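Local coordinates for protein probable TonB-dependent siderophore receptor PiuA (Acinetobacter baumannii, PDB 5FP1) that probably serves as a TonB-dependent outer-membrane receptor that captures iron-chelating siderophores for uptake, and may bind ferric enterobactin with micromolar affinity, at residues A[69-74]-A[620-625]; A[214-219]-A[275-280]; A[284-289]-A[332-337]; A[663-668]-A[690-695]. All blocks are in the same frame, centred on the assembly; numbering follows the deposited sequence.

Interaction 1: residues A[69-74]-A[620-625]; sequences GITLGA and NVPKQA. With C8E ((hydroxyethyloxy)tri(ethyloxy)octane), chain I.
N620 ND2 is held by two partners, A696 O and a water that carries it across to L72 O, with 3.0 Å from the water to ND2 and 2.8 Å from the water to L72 O. A second water donates to both G69 O and N620 O, so mediated bonds tie the segments together at two points. Between these waters lies direct packing. T71 points toward segment 620-625, its CB 3.3 Å from N620 O. With chi1 at -58° its OG1 lies beside the backbone N and its flank slides past the P622 ring, 3.4 Å from OG1 to CD. The small A625 suits the place where its CB meets G69 N at 3.7 Å, and G69 itself has a positive phi (86°), which glycine adopts without strain. N620 also has a positive phi, which asparagine tolerates well. On the far side, Q624 NE2 lies 3.5 Å from C8 of a bound C8E detergent, while its OE1 bonds to Y588. Strand 71-72 is the edge of a small plug sheet and 624-635 is a barrel strand, so this water-bridged contact is part of the plug-to-barrel interface of a TonB-dependent receptor.

Interaction 2: residues A[214-219]-A[275-280]; sequences PTRATL and KLEHDL
R216 and D279 form a two-pronged, end-on salt bridge: NH1 bonds to OD2 at 2.8 Å and NH2 to OD1 at 2.9 Å, both acceptors lying close to the guanidinium plane. The carboxylate is turned 43° from that plane. NH2 also reaches E277 OE1 at 3.1 Å, but from above the E277 carboxylate, whose plane stands 79° from the guanidinium; the bonds from NE to the two E277 oxygens are weak. A bend at chi3 (-61°) turns the guanidinium across toward the neighbouring strand, where both acids stand. NH1 has a further acceptor in T213 O, and D279 OD1 takes a bond from T285 on the next strand.

Around this network the antiparallel backbones pair R216 with E277 and T218 with K275, each by two N-H to O bonds, and D279 N closes the end on P214 O at 2.8 Å. A water accepts from T218 OG1 and donates to K275 O and E277 OE2; T218 OG1 also bonds to T208. On the other face, T215 OG1 meets H278 ND1 at 2.8 Å at the edge of the ring, and the methyl CB of A217 lies against one branch of L276, CD2, at 3.7 Å.

The face of R216, T218, K275, E277 and D279 is polar and, like the T289 face of the next strand that meets the plug, probably turned to the barrel interior, whereas L276 lies on the outer surface. One arginine serving two acids would balance part of their charge, probably keeping both ionised, and ties the strands together near their turns.

Interaction 3: residues A[284-289]-A[332-337]; sequences ITITNT and DQLALT
T285 with T337, T287 with A335 and T289 with Q333 are the hydrogen-bonded pairs of this antiparallel contact, each contributing two backbone N-H to O bonds; T285 N to T337 O measures 2.9 Å and the others are alike. The strand axes run 4.7 Å apart at 173°, and CA-H groups of the intervening residues close on the same carbonyl oxygens.

Water extends the polar face. One molecule is held by four oxygens: T287 OG1 at 2.7 Å, T337 OG1 at 2.8 Å, A335 O at 2.9 Å and, more loosely, T285 O. T337 reaches it because chi1 of 53° sets OG1 between the backbone N and the carbonyl carbon. A second water joins T289 OG1 to Q333 O. Q333 points its amide further inward, where NE2 bonds to E354 and to G100 O of the plug.

Apolar contacts occupy the opposite face. I284 CG2 meets L336 CD1 at 3.6 Å, and I286 CD1 meets L334 CD1 at 3.8 Å, each running diagonally beside the non-hydrogen-bonded pair I286-L336. At the end of that face N288 and D332 cross at about a right angle; the 2.5 Å between ND2 and OD1 is too short to be taken literally, so the detail of this bond is doubtful.

Threonines and glutamine therefore suit a wetted barrel lumen, while isoleucine and leucine suit an outer wall that probably meets lipid, an apolar side interrupted at its far end by polar N288 and D332.

Interaction 4: residues A[663-668]-A[690-695]; sequences YVRYDA and KRYFTK
Y663 and Y692 form the tight half of the contact, an offset stack with centroids 4.2 Å apart and planes 28° from parallel. Y692 CD2 sits over the centre of the Y663 ring, 3.3 Å above its plane. Similar first torsions (chi1 63° and 70°) turn the two rings face to face, and the close backbones put Y663 CB 3.7 Å from Y692 CB. Y692 OH accepts from R665 NH1 at 2.9 Å, within the guanidinium plane. R665 also holds D667 side-on, NE to OD2 and NH2 to OD1 at 2.8 Å each, so the buried arginine has a carboxylate to offset its charge and its rotation is fixed on two edges.

The K690 side is looser. Its chain passes beside the start of the strand with CG 3.8 Å from V664 O; a long, flexible amine suits this partly exposed margin, where a water accepts from V664 N and, weakly, from K690 NZ.

Strand 659-673 runs between strands 638-651 and 678-685 of the barrel wall, with Y663 on S647 and R665 on N685. Segment 690-695 follows strand 678-685, and its F693 begins strand 693-696, which pairs antiparallel with 701-704 in a small separate sheet.

Interactions 2 and 3 are consecutive in the barrel wall, their centres 9 Å apart: strands 264-279 and 284-304 are neighbours, joined by the backbone bond from L276 N to N288 O (2.8 Å), while K275 CG packs near T289 OG1 at 3.7 Å. Interactions 1 and 4 lie at another part of the barrel wall, interaction 1 joining it to the plug; their centres are 13 Å apart, and K695 of strand 693-696 packs beside G73 of the plug. Interactions 2 and 4 are about 45 Å apart between centres, on opposite sides of the chain's centre. The C8E detergent that meets Q624 in interaction 1 also lies about 8 Å from the V664 side chain of interaction 4.

Interaction 1: residues A[69-74]-A[620-625]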
loop_
_atom_site.group_PDB
_atom_site.type_symbol
_atom_site.label_atom_id
_atom_site.label_comp_id
_atom_site.label_asym_id
_atom_site.label_seq_id
_atom_site.Cartn_x
_atom_site.Cartn_y
_atom_site.Cartn_z
ATOM N N GLY A 69 -10.083 4.099 6.644
ATOM C CA GLY A 69 -8.994 4.378 7.567
ATOM C C GLY A 69 -7.619 4.046 6.991
ATOM O O GLY A 69 -6.613 4.289 7.648
ATOM N N ILE A 70 -7.560 3.478 5.790
ATOM C CA ILE A 70 -6.257 3.283 5.149
ATOM C C ILE A 70 -6.075 4.619 4.459
ATOM O O ILE A 70 -6.922 5.035 3.680
ATOM C CB ILE A 70 -6.231 2.134 4.140
ATOM C CG1 ILE A 70 -6.663 0.823 4.792
ATOM C CG2 ILE A 70 -4.847 1.986 3.527
ATOM C CD1 ILE A 70 -6.070 0.578 6.145
ATOM N N THR A 71 -5.062 5.366 4.854
ATOM C CA THR A 71 -4.819 6.638 4.225
ATOM C C THR A 71 -3.551 6.497 3.385
ATOM O O THR A 71 -2.639 5.765 3.749
ATOM C CB THR A 71 -4.674 7.712 5.325
ATOM O OG1 THR A 71 -5.885 7.734 6.125
ATOM C CG2 THR A 71 -4.457 9.063 4.741
ATOM N N LEU A 72 -3.491 7.221 2.280
ATOM C CA LEU A 72 -2.346 7.187 1.373
ATOM C C LEU A 72 -1.409 8.363 1.611
ATOM O O LEU A 72 -1.846 9.505 1.807
ATOM C CB LEU A 72 -2.791 7.254 -0.075
ATOM C CG LEU A 72 -3.762 6.183 -0.509
ATOM C CD1 LEU A 72 -4.205 6.377 -1.958
ATOM C CD2 LEU A 72 -3.129 4.823 -0.273
ATOM N N GLY A 73 -0.121 8.062 1.628
ATOM C CA GLY A 73 0.906 9.084 1.805
ATOM C C GLY A 73 1.499 9.508 0.481
ATOM O O GLY A 73 1.372 8.808 -0.557
ATOM N N ALA A 74 2.154 10.662 0.506
ATOM C CA ALA A 74 2.694 11.261 -0.703
ATOM C C ALA A 74 4.211 11.274 -0.651
ATOM O O ALA A 74 4.809 11.063 0.417
ATOM C CB ALA A 74 2.173 12.671 -0.858
ATOM N N ASN A 620 -2.008 11.771 8.662
ATOM C CA ASN A 620 -2.347 10.656 7.821
ATOM C C ASN A 620 -3.286 9.661 8.511
ATOM O O ASN A 620 -3.264 8.465 8.210
ATOM C CB ASN A 620 -1.060 9.991 7.327
ATOM C CG ASN A 620 -0.058 11.008 6.787
ATOM O OD1 ASN A 620 1.046 11.151 7.311
ATOM N ND2 ASN A 620 -0.471 11.777 5.793
ATOM N N VAL A 621 -4.102 10.165 9.432
ATOM C CA VAL A 621 -5.193 9.377 9.998
ATOM C C VAL A 621 -6.433 10.179 10.342
ATOM O O VAL A 621 -6.406 11.160 11.098
ATOM C CB VAL A 621 -4.760 8.430 11.170
ATOM C CG1 VAL A 621 -3.756 9.054 12.069
ATOM C CG2 VAL A 621 -5.962 8.010 12.013
ATOM N N PRO A 622 -7.563 9.772 9.763
ATOM C CA PRO A 622 -8.810 10.460 10.046
ATOM C C PRO A 622 -9.420 9.966 11.340
ATOM O O PRO A 622 -9.269 8.790 11.694
ATOM C CB PRO A 622 -9.698 10.052 8.887
ATOM C CG PRO A 622 -9.227 8.643 8.559
ATOM C CD PRO A 622 -7.744 8.653 8.830
ATOM N N LYS A 623 -10.132 10.846 12.034
ATOM C CA LYS A 623 -10.809 10.435 13.259
ATOM C C LYS A 623 -11.920 9.423 12.977
ATOM O O LYS A 623 -12.198 8.547 13.806
ATOM C CB LYS A 623 -11.400 11.653 13.964
ATOM C CG LYS A 623 -11.570 11.465 15.457
ATOM C CD LYS A 623 -11.677 12.804 16.167
ATOM C CE LYS A 623 -10.356 13.548 16.154
ATOM N NZ LYS A 623 -10.569 14.996 16.435
ATOM N N GLN A 624 -12.581 9.588 11.837
ATOM C CA GLN A 624 -13.640 8.672 11.385
ATOM C C GLN A 624 -13.498 8.445 9.903
ATOM O O GLN A 624 -13.092 9.358 9.177
ATOM C CB GLN A 624 -15.041 9.259 11.614
ATOM C CG GLN A 624 -15.427 9.423 13.059
ATOM C CD GLN A 624 -16.910 9.698 13.195
ATOM O OE1 GLN A 624 -17.719 8.777 13.243
ATOM N NE2 GLN A 624 -17.270 10.974 13.228
ATOM N N ALA A 625 -13.876 7.251 9.459
ATOM C CA ALA A 625 -14.004 6.943 8.053
ATOM C C ALA A 625 -14.993 5.780 7.837
ATOM O O ALA A 625 -15.209 4.969 8.738
ATOM C CB ALA A 625 -12.635 6.613 7.471
HETATM C C1 C8E I . -21.579 4.798 8.601
HETATM C C2 C8E I . -21.926 6.133 9.230
HETATM C C3 C8E I . -20.998 7.255 8.775
HETATM C C4 C8E I . -20.538 8.074 9.978
HETATM C C5 C8E I . -20.142 9.501 9.608
HETATM C C6 C8E I . -20.566 10.442 10.729
HETATM C C7 C8E I . -19.976 11.839 10.586
HETATM C C8 C8E I . -20.047 12.565 11.925
HETATM O O9 C8E I . -19.210 13.717 11.877
HETATM O O HOH W 1 -4.069 5.492 8.942
HETATM O O HOH W 2 -2.457 11.517 3.613
#

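Interaction 2: residues A[214-219]-A[275-280]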
loop_
_atom_site.group_PDB
_atom_site.type_symbol
_atom_site.label_atom_id
_atom_site.label_comp_id
_atom_site.label_asym_id
_atom_site.label_seq_id
_atom_site.Cartn_x
_atom_site.Cartn_y
_atom_site.Cartn_z
ATOM N N PRO A 214 0.365 -35.346 -4.058
ATOM C CA PRO A 214 1.138 -35.010 -2.862
ATOM C C PRO A 214 2.391 -34.180 -3.121
ATOM O O PRO A 214 3.014 -33.728 -2.175
ATOM C CB PRO A 214 1.565 -36.395 -2.317
ATOM C CG PRO A 214 0.580 -37.369 -2.887
ATOM C CD PRO A 214 0.261 -36.810 -4.249
ATOM N N THR A 215 2.776 -34.005 -4.383
ATOM C CA THR A 215 4.021 -33.326 -4.700
ATOM C C THR A 215 3.776 -32.322 -5.813
ATOM O O THR A 215 3.294 -32.672 -6.888
ATOM C CB THR A 215 5.080 -34.342 -5.095
ATOM O OG1 THR A 215 5.254 -35.253 -4.003
ATOM C CG2 THR A 215 6.398 -33.666 -5.393
ATOM N N ARG A 216 4.039 -31.052 -5.528
ATOM C CA ARG A 216 3.558 -29.980 -6.403
ATOM C C ARG A 216 4.658 -28.953 -6.632
ATOM O O ARG A 216 5.542 -28.764 -5.788
ATOM C CB ARG A 216 2.314 -29.325 -5.817
ATOM C CG ARG A 216 1.151 -30.291 -5.621
ATOM C CD ARG A 216 -0.024 -29.686 -4.863
ATOM N NE ARG A 216 0.323 -29.260 -3.501
ATOM C CZ ARG A 216 0.333 -30.048 -2.431
ATOM N NH1 ARG A 216 0.040 -31.345 -2.531
ATOM N NH2 ARG A 216 0.661 -29.542 -1.247
ATOM N N ALA A 217 4.632 -28.317 -7.801
ATOM C CA ALA A 217 5.614 -27.294 -8.113
ATOM C C ALA A 217 4.903 -26.238 -8.935
ATOM O O ALA A 217 4.069 -26.570 -9.789
ATOM C CB ALA A 217 6.792 -27.864 -8.859
ATOM N N THR A 218 5.202 -24.965 -8.651
ATOM C CA THR A 218 4.597 -23.840 -9.380
ATOM C C THR A 218 5.714 -22.857 -9.734
ATOM O O THR A 218 6.510 -22.490 -8.865
ATOM C CB THR A 218 3.483 -23.182 -8.561
ATOM O OG1 THR A 218 2.487 -24.154 -8.228
ATOM C CG2 THR A 218 2.782 -22.047 -9.325
ATOM N N LEU A 219 5.826 -22.542 -11.031
ATOM C CA LEU A 219 6.777 -21.566 -11.561
ATOM C C LEU A 219 5.961 -20.366 -12.046
ATOM O O LEU A 219 4.997 -20.510 -12.808
ATOM C CB LEU A 219 7.551 -22.116 -12.763
ATOM C CG LEU A 219 8.268 -23.443 -12.584
ATOM C CD1 LEU A 219 8.911 -23.870 -13.892
ATOM C CD2 LEU A 219 9.319 -23.325 -11.506
ATOM N N LYS A 275 7.869 -22.320 -6.311
ATOM C CA LYS A 275 7.292 -22.864 -5.104
ATOM C C LYS A 275 7.166 -24.376 -5.218
ATOM O O LYS A 275 6.530 -24.881 -6.144
ATOM C CB LYS A 275 5.927 -22.277 -4.871
ATOM C CG LYS A 275 5.262 -22.778 -3.617
ATOM C CD LYS A 275 4.131 -21.847 -3.247
ATOM C CE LYS A 275 2.909 -22.583 -2.779
ATOM N NZ LYS A 275 1.710 -21.826 -3.221
ATOM N N LEU A 276 7.784 -25.070 -4.275
ATOM C CA LEU A 276 7.768 -26.550 -4.220
ATOM C C LEU A 276 7.043 -26.981 -2.946
ATOM O O LEU A 276 7.330 -26.469 -1.850
ATOM C CB LEU A 276 9.183 -27.087 -4.168
ATOM C CG LEU A 276 10.086 -26.563 -5.277
ATOM C CD1 LEU A 276 11.515 -26.951 -5.061
ATOM C CD2 LEU A 276 9.578 -27.026 -6.625
ATOM N N GLU A 277 6.120 -27.918 -3.084
ATOM C CA GLU A 277 5.363 -28.424 -1.945
ATOM C C GLU A 277 5.406 -29.951 -1.920
ATOM O O GLU A 277 5.336 -30.610 -2.982
ATOM C CB GLU A 277 3.911 -28.043 -2.069
ATOM C CG GLU A 277 3.629 -26.606 -2.441
ATOM C CD GLU A 277 2.160 -26.435 -2.732
ATOM O OE1 GLU A 277 1.361 -26.613 -1.789
ATOM O OE2 GLU A 277 1.798 -26.211 -3.900
ATOM N N HIS A 278 5.518 -30.512 -0.723
ATOM C CA HIS A 278 5.413 -31.970 -0.564
ATOM C C HIS A 278 4.607 -32.294 0.681
ATOM O O HIS A 278 4.917 -31.802 1.765
ATOM C CB HIS A 278 6.775 -32.628 -0.477
ATOM C CG HIS A 278 6.692 -34.121 -0.364
ATOM N ND1 HIS A 278 6.019 -34.894 -1.287
ATOM C CD2 HIS A 278 7.153 -34.975 0.583
ATOM C CE1 HIS A 278 6.080 -36.165 -0.920
ATOM N NE2 HIS A 278 6.760 -36.240 0.211
ATOM N N ASP A 279 3.560 -33.088 0.508
ATOM C CA ASP A 279 2.730 -33.547 1.614
ATOM C C ASP A 279 3.375 -34.757 2.295
ATOM O O ASP A 279 3.340 -35.881 1.780
ATOM C CB ASP A 279 1.334 -33.902 1.116
ATOM C CG ASP A 279 0.607 -32.729 0.532
ATOM O OD1 ASP A 279 0.989 -31.569 0.820
ATOM O OD2 ASP A 279 -0.361 -32.948 -0.226
ATOM N N LEU A 280 3.981 -34.515 3.447
ATOM C CA LEU A 280 4.627 -35.559 4.220
ATOM C C LEU A 280 3.615 -36.531 4.779
ATOM O O LEU A 280 3.926 -37.706 4.928
ATOM C CB LEU A 280 5.443 -34.976 5.363
ATOM C CG LEU A 280 6.597 -34.116 4.895
ATOM C CD1 LEU A 280 7.116 -33.247 6.020
ATOM C CD2 LEU A 280 7.686 -35.025 4.370
HETATM O O HOH W 3 3.517 -25.559 -5.966
#

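Interaction 3: residues A[284-289]-A[332-337]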
loop_
_atom_site.group_PDB
_atom_site.type_symbol
_atom_site.label_atom_id
_atom_site.label_comp_id
_atom_site.label_asym_id
_atom_site.label_seq_id
_atom_site.Cartn_x
_atom_site.Cartn_y
_atom_site.Cartn_z
ATOM N N ILE A 284 0.305 -32.856 6.922
ATOM C CA ILE A 284 1.522 -32.075 7.104
ATOM C C ILE A 284 2.231 -31.876 5.762
ATOM O O ILE A 284 2.520 -32.841 5.034
ATOM C CB ILE A 284 2.454 -32.730 8.115
ATOM C CG1 ILE A 284 1.717 -32.888 9.447
ATOM C CG2 ILE A 284 3.734 -31.919 8.299
ATOM C CD1 ILE A 284 2.442 -33.768 10.426
ATOM N N THR A 285 2.517 -30.613 5.453
ATOM C CA THR A 285 3.082 -30.213 4.168
ATOM C C THR A 285 4.355 -29.402 4.438
ATOM O O THR A 285 4.389 -28.572 5.362
ATOM C CB THR A 285 2.041 -29.389 3.360
ATOM O OG1 THR A 285 0.886 -30.191 3.103
ATOM C CG2 THR A 285 2.579 -28.891 2.019
ATOM N N ILE A 286 5.402 -29.671 3.658
ATOM C CA ILE A 286 6.607 -28.841 3.653
ATOM C C ILE A 286 6.632 -28.061 2.346
ATOM O O ILE A 286 6.396 -28.631 1.256
ATOM C CB ILE A 286 7.898 -29.661 3.841
ATOM C CG1 ILE A 286 9.123 -28.759 3.895
ATOM C CG2 ILE A 286 8.074 -30.708 2.731
ATOM C CD1 ILE A 286 9.286 -27.967 5.175
ATOM N N THR A 287 6.869 -26.754 2.456
ATOM C CA THR A 287 6.826 -25.851 1.283
ATOM C C THR A 287 8.099 -25.021 1.265
ATOM O O THR A 287 8.523 -24.532 2.310
ATOM C CB THR A 287 5.601 -24.923 1.336
ATOM O OG1 THR A 287 4.402 -25.702 1.403
ATOM C CG2 THR A 287 5.526 -24.035 0.102
ATOM N N ASN A 288 8.727 -24.893 0.094
ATOM C CA ASN A 288 9.810 -23.958 -0.118
ATOM C C ASN A 288 9.417 -23.001 -1.226
ATOM O O ASN A 288 8.990 -23.414 -2.303
ATOM C CB ASN A 288 11.145 -24.623 -0.494
ATOM C CG ASN A 288 12.300 -23.627 -0.529
ATOM O OD1 ASN A 288 12.697 -23.118 -1.598
ATOM N ND2 ASN A 288 12.787 -23.273 0.621
ATOM N N THR A 289 9.554 -21.715 -0.948
ATOM C CA THR A 289 9.260 -20.698 -1.941
ATOM C C THR A 289 10.522 -19.852 -2.136
ATOM O O THR A 289 11.088 -19.313 -1.190
ATOM C CB THR A 289 8.069 -19.830 -1.524
ATOM O OG1 THR A 289 6.964 -20.648 -1.124
ATOM C CG2 THR A 289 7.624 -18.895 -2.672
ATOM N N ASP A 332 13.971 -16.593 0.235
ATOM C CA ASP A 332 13.562 -17.994 0.329
ATOM C C ASP A 332 12.830 -18.197 1.654
ATOM O O ASP A 332 13.346 -17.819 2.706
ATOM C CB ASP A 332 14.760 -18.916 0.246
ATOM C CG ASP A 332 14.349 -20.364 0.042
ATOM O OD1 ASP A 332 13.783 -20.969 0.992
ATOM O OD2 ASP A 332 14.509 -20.857 -1.093
ATOM N N GLN A 333 11.639 -18.778 1.585
ATOM C CA GLN A 333 10.862 -19.157 2.783
ATOM C C GLN A 333 10.647 -20.669 2.778
ATOM O O GLN A 333 10.153 -21.230 1.796
ATOM C CB GLN A 333 9.471 -18.535 2.764
ATOM C CG GLN A 333 9.440 -17.039 2.803
ATOM C CD GLN A 333 8.019 -16.498 2.756
ATOM O OE1 GLN A 333 7.125 -17.132 2.204
ATOM N NE2 GLN A 333 7.821 -15.304 3.308
ATOM N N LEU A 334 10.939 -21.300 3.905
ATOM C CA LEU A 334 10.717 -22.741 4.091
ATOM C C LEU A 334 9.738 -22.878 5.249
ATOM O O LEU A 334 9.989 -22.334 6.323
ATOM C CB LEU A 334 12.055 -23.404 4.441
ATOM C CG LEU A 334 12.094 -24.914 4.688
ATOM C CD1 LEU A 334 11.731 -25.633 3.403
ATOM C CD2 LEU A 334 13.486 -25.291 5.146
ATOM N N ALA A 335 8.589 -23.506 5.004
ATOM C CA ALA A 335 7.517 -23.567 5.989
ATOM C C ALA A 335 6.982 -24.986 6.072
ATOM O O ALA A 335 6.650 -25.594 5.055
ATOM C CB ALA A 335 6.373 -22.650 5.613
ATOM N N LEU A 336 6.860 -25.472 7.295
ATOM C CA LEU A 336 6.156 -26.720 7.570
ATOM C C LEU A 336 4.802 -26.371 8.174
ATOM O O LEU A 336 4.723 -25.709 9.223
ATOM C CB LEU A 336 6.980 -27.523 8.570
ATOM C CG LEU A 336 6.415 -28.894 8.958
ATOM C CD1 LEU A 336 6.587 -29.846 7.799
ATOM C CD2 LEU A 336 7.149 -29.418 10.179
ATOM N N THR A 337 3.735 -26.803 7.511
ATOM C CA THR A 337 2.400 -26.480 7.934
ATOM C C THR A 337 1.554 -27.734 8.115
ATOM O O THR A 337 1.836 -28.791 7.544
ATOM C CB THR A 337 1.665 -25.618 6.888
ATOM O OG1 THR A 337 1.731 -26.262 5.608
ATOM C CG2 THR A 337 2.286 -24.222 6.787
HETATM O O HOH W 4 3.972 -25.586 4.071
HETATM O O HOH W 5 7.373 -21.538 1.550
#

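Interaction 4: residues A[663-668]-A[690-695]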
loop_
_atom_site.group_PDB
_atom_site.type_symbol
_atom_site.label_atom_id
_atom_site.label_comp_id
_atom_site.label_asym_id
_atom_site.label_seq_id
_atom_site.Cartn_x
_atom_site.Cartn_y
_atom_site.Cartn_z
ATOM N N TYR A 663 -14.656 14.472 3.285
ATOM C CA TYR A 663 -15.331 14.301 2.011
ATOM C C TYR A 663 -16.158 13.020 1.992
ATOM O O TYR A 663 -15.912 12.070 2.750
ATOM C CB TYR A 663 -14.318 14.232 0.845
ATOM C CG TYR A 663 -13.376 13.040 0.929
ATOM C CD1 TYR A 663 -13.733 11.814 0.422
ATOM C CD2 TYR A 663 -12.157 13.144 1.562
ATOM C CE1 TYR A 663 -12.887 10.714 0.515
ATOM C CE2 TYR A 663 -11.301 12.052 1.659
ATOM C CZ TYR A 663 -11.670 10.835 1.151
ATOM O OH TYR A 663 -10.800 9.742 1.247
ATOM N N VAL A 664 -17.111 12.998 1.066
ATOM C CA VAL A 664 -17.793 11.789 0.635
ATOM C C VAL A 664 -17.750 11.704 -0.880
ATOM O O VAL A 664 -17.999 12.684 -1.578
ATOM C CB VAL A 664 -19.277 11.806 1.064
ATOM C CG1 VAL A 664 -19.925 10.487 0.710
ATOM C CG2 VAL A 664 -19.380 12.058 2.545
ATOM N N ARG A 665 -17.435 10.528 -1.387
ATOM C CA ARG A 665 -17.272 10.282 -2.806
ATOM C C ARG A 665 -18.173 9.118 -3.146
ATOM O O ARG A 665 -18.157 8.111 -2.436
ATOM C CB ARG A 665 -15.825 9.912 -3.124
ATOM C CG ARG A 665 -15.600 9.282 -4.492
ATOM C CD ARG A 665 -14.761 8.016 -4.387
ATOM N NE ARG A 665 -14.749 7.229 -5.623
ATOM C CZ ARG A 665 -13.804 7.285 -6.550
ATOM N NH1 ARG A 665 -12.749 8.067 -6.382
ATOM N NH2 ARG A 665 -13.888 6.519 -7.622
ATOM N N TYR A 666 -18.959 9.260 -4.212
ATOM C CA TYR A 666 -19.892 8.218 -4.656
ATOM C C TYR A 666 -19.470 7.530 -5.937
ATOM O O TYR A 666 -18.806 8.113 -6.802
ATOM C CB TYR A 666 -21.279 8.844 -4.881
ATOM C CG TYR A 666 -21.798 9.543 -3.661
ATOM C CD1 TYR A 666 -22.349 8.830 -2.620
ATOM C CD2 TYR A 666 -21.716 10.913 -3.541
ATOM C CE1 TYR A 666 -22.819 9.468 -1.487
ATOM C CE2 TYR A 666 -22.166 11.557 -2.415
ATOM C CZ TYR A 666 -22.730 10.824 -1.398
ATOM O OH TYR A 666 -23.183 11.465 -0.271
ATOM N N ASP A 667 -19.881 6.276 -6.070
ATOM C CA ASP A 667 -19.647 5.512 -7.273
ATOM C C ASP A 667 -20.899 4.734 -7.661
ATOM O O ASP A 667 -21.742 4.433 -6.813
ATOM C CB ASP A 667 -18.490 4.550 -7.066
ATOM C CG ASP A 667 -17.181 5.280 -6.777
ATOM O OD1 ASP A 667 -16.660 5.939 -7.704
ATOM O OD2 ASP A 667 -16.699 5.234 -5.621
ATOM N N ALA A 668 -21.002 4.399 -8.931
ATOM C CA ALA A 668 -22.089 3.538 -9.394
ATOM C C ALA A 668 -21.650 2.579 -10.454
ATOM O O ALA A 668 -20.655 2.807 -11.153
ATOM C CB ALA A 668 -23.256 4.382 -9.880
ATOM N N LYS A 690 -16.804 15.295 -7.017
ATOM C CA LYS A 690 -16.321 15.959 -5.820
ATOM C C LYS A 690 -14.803 16.243 -5.966
ATOM O O LYS A 690 -14.043 15.381 -6.383
ATOM C CB LYS A 690 -16.557 15.021 -4.635
ATOM C CG LYS A 690 -16.032 15.499 -3.299
ATOM C CD LYS A 690 -16.796 16.690 -2.770
ATOM C CE LYS A 690 -16.113 17.172 -1.513
ATOM N NZ LYS A 690 -16.864 18.267 -0.821
ATOM N N ARG A 691 -14.409 17.458 -5.622
ATOM C CA ARG A 691 -13.005 17.828 -5.429
ATOM C C ARG A 691 -12.593 17.506 -4.002
ATOM O O ARG A 691 -13.042 18.126 -3.017
ATOM C CB ARG A 691 -12.791 19.317 -5.715
ATOM C CG ARG A 691 -11.333 19.791 -5.590
ATOM C CD ARG A 691 -11.265 21.312 -5.777
ATOM N NE ARG A 691 -9.909 21.889 -5.776
ATOM C CZ ARG A 691 -9.392 22.594 -4.782
ATOM N NH1 ARG A 691 -10.056 22.762 -3.660
ATOM N NH2 ARG A 691 -8.169 23.093 -4.890
ATOM N N TYR A 692 -11.725 16.514 -3.886
ATOM C CA TYR A 692 -11.182 16.136 -2.598
ATOM C C TYR A 692 -9.736 15.665 -2.761
ATOM O O TYR A 692 -9.205 15.600 -3.890
ATOM C CB TYR A 692 -12.066 15.070 -1.905
ATOM C CG TYR A 692 -12.063 13.689 -2.522
ATOM C CD1 TYR A 692 -12.776 13.416 -3.682
ATOM C CD2 TYR A 692 -11.332 12.646 -1.935
ATOM C CE1 TYR A 692 -12.764 12.156 -4.243
ATOM C CE2 TYR A 692 -11.297 11.390 -2.494
ATOM C CZ TYR A 692 -12.044 11.136 -3.629
ATOM O OH TYR A 692 -12.019 9.879 -4.186
ATOM N N PHE A 693 -9.105 15.399 -1.616
ATOM C CA PHE A 693 -7.690 15.099 -1.535
ATOM C C PHE A 693 -7.435 13.772 -0.818
ATOM O O PHE A 693 -7.890 13.570 0.310
ATOM C CB PHE A 693 -6.991 16.252 -0.820
ATOM C CG PHE A 693 -7.109 17.554 -1.564
ATOM C CD1 PHE A 693 -8.199 18.361 -1.378
ATOM C CD2 PHE A 693 -6.167 17.911 -2.526
ATOM C CE1 PHE A 693 -8.343 19.511 -2.107
ATOM C CE2 PHE A 693 -6.303 19.078 -3.246
ATOM C CZ PHE A 693 -7.401 19.854 -3.065
ATOM N N THR A 694 -6.679 12.904 -1.485
ATOM C CA THR A 694 -6.350 11.564 -0.984
ATOM C C THR A 694 -5.003 11.475 -0.277
ATOM O O THR A 694 -4.728 10.489 0.384
ATOM C CB THR A 694 -6.325 10.570 -2.130
ATOM O OG1 THR A 694 -5.534 11.115 -3.180
ATOM C CG2 THR A 694 -7.725 10.315 -2.610
ATOM N N LYS A 695 -4.146 12.474 -0.424
ATOM C CA LYS A 695 -2.855 12.460 0.291
ATOM C C LYS A 695 -2.582 13.849 0.779
ATOM O O LYS A 695 -2.776 14.830 0.041
ATOM C CB LYS A 695 -1.692 12.071 -0.649
ATOM C CG LYS A 695 -1.947 10.829 -1.494
ATOM C CD LYS A 695 -0.893 10.611 -2.565
ATOM C CE LYS A 695 -1.306 9.466 -3.489
ATOM N NZ LYS A 695 -0.240 9.203 -4.498
HETATM O O HOH W 6 -18.158 15.873 0.627
#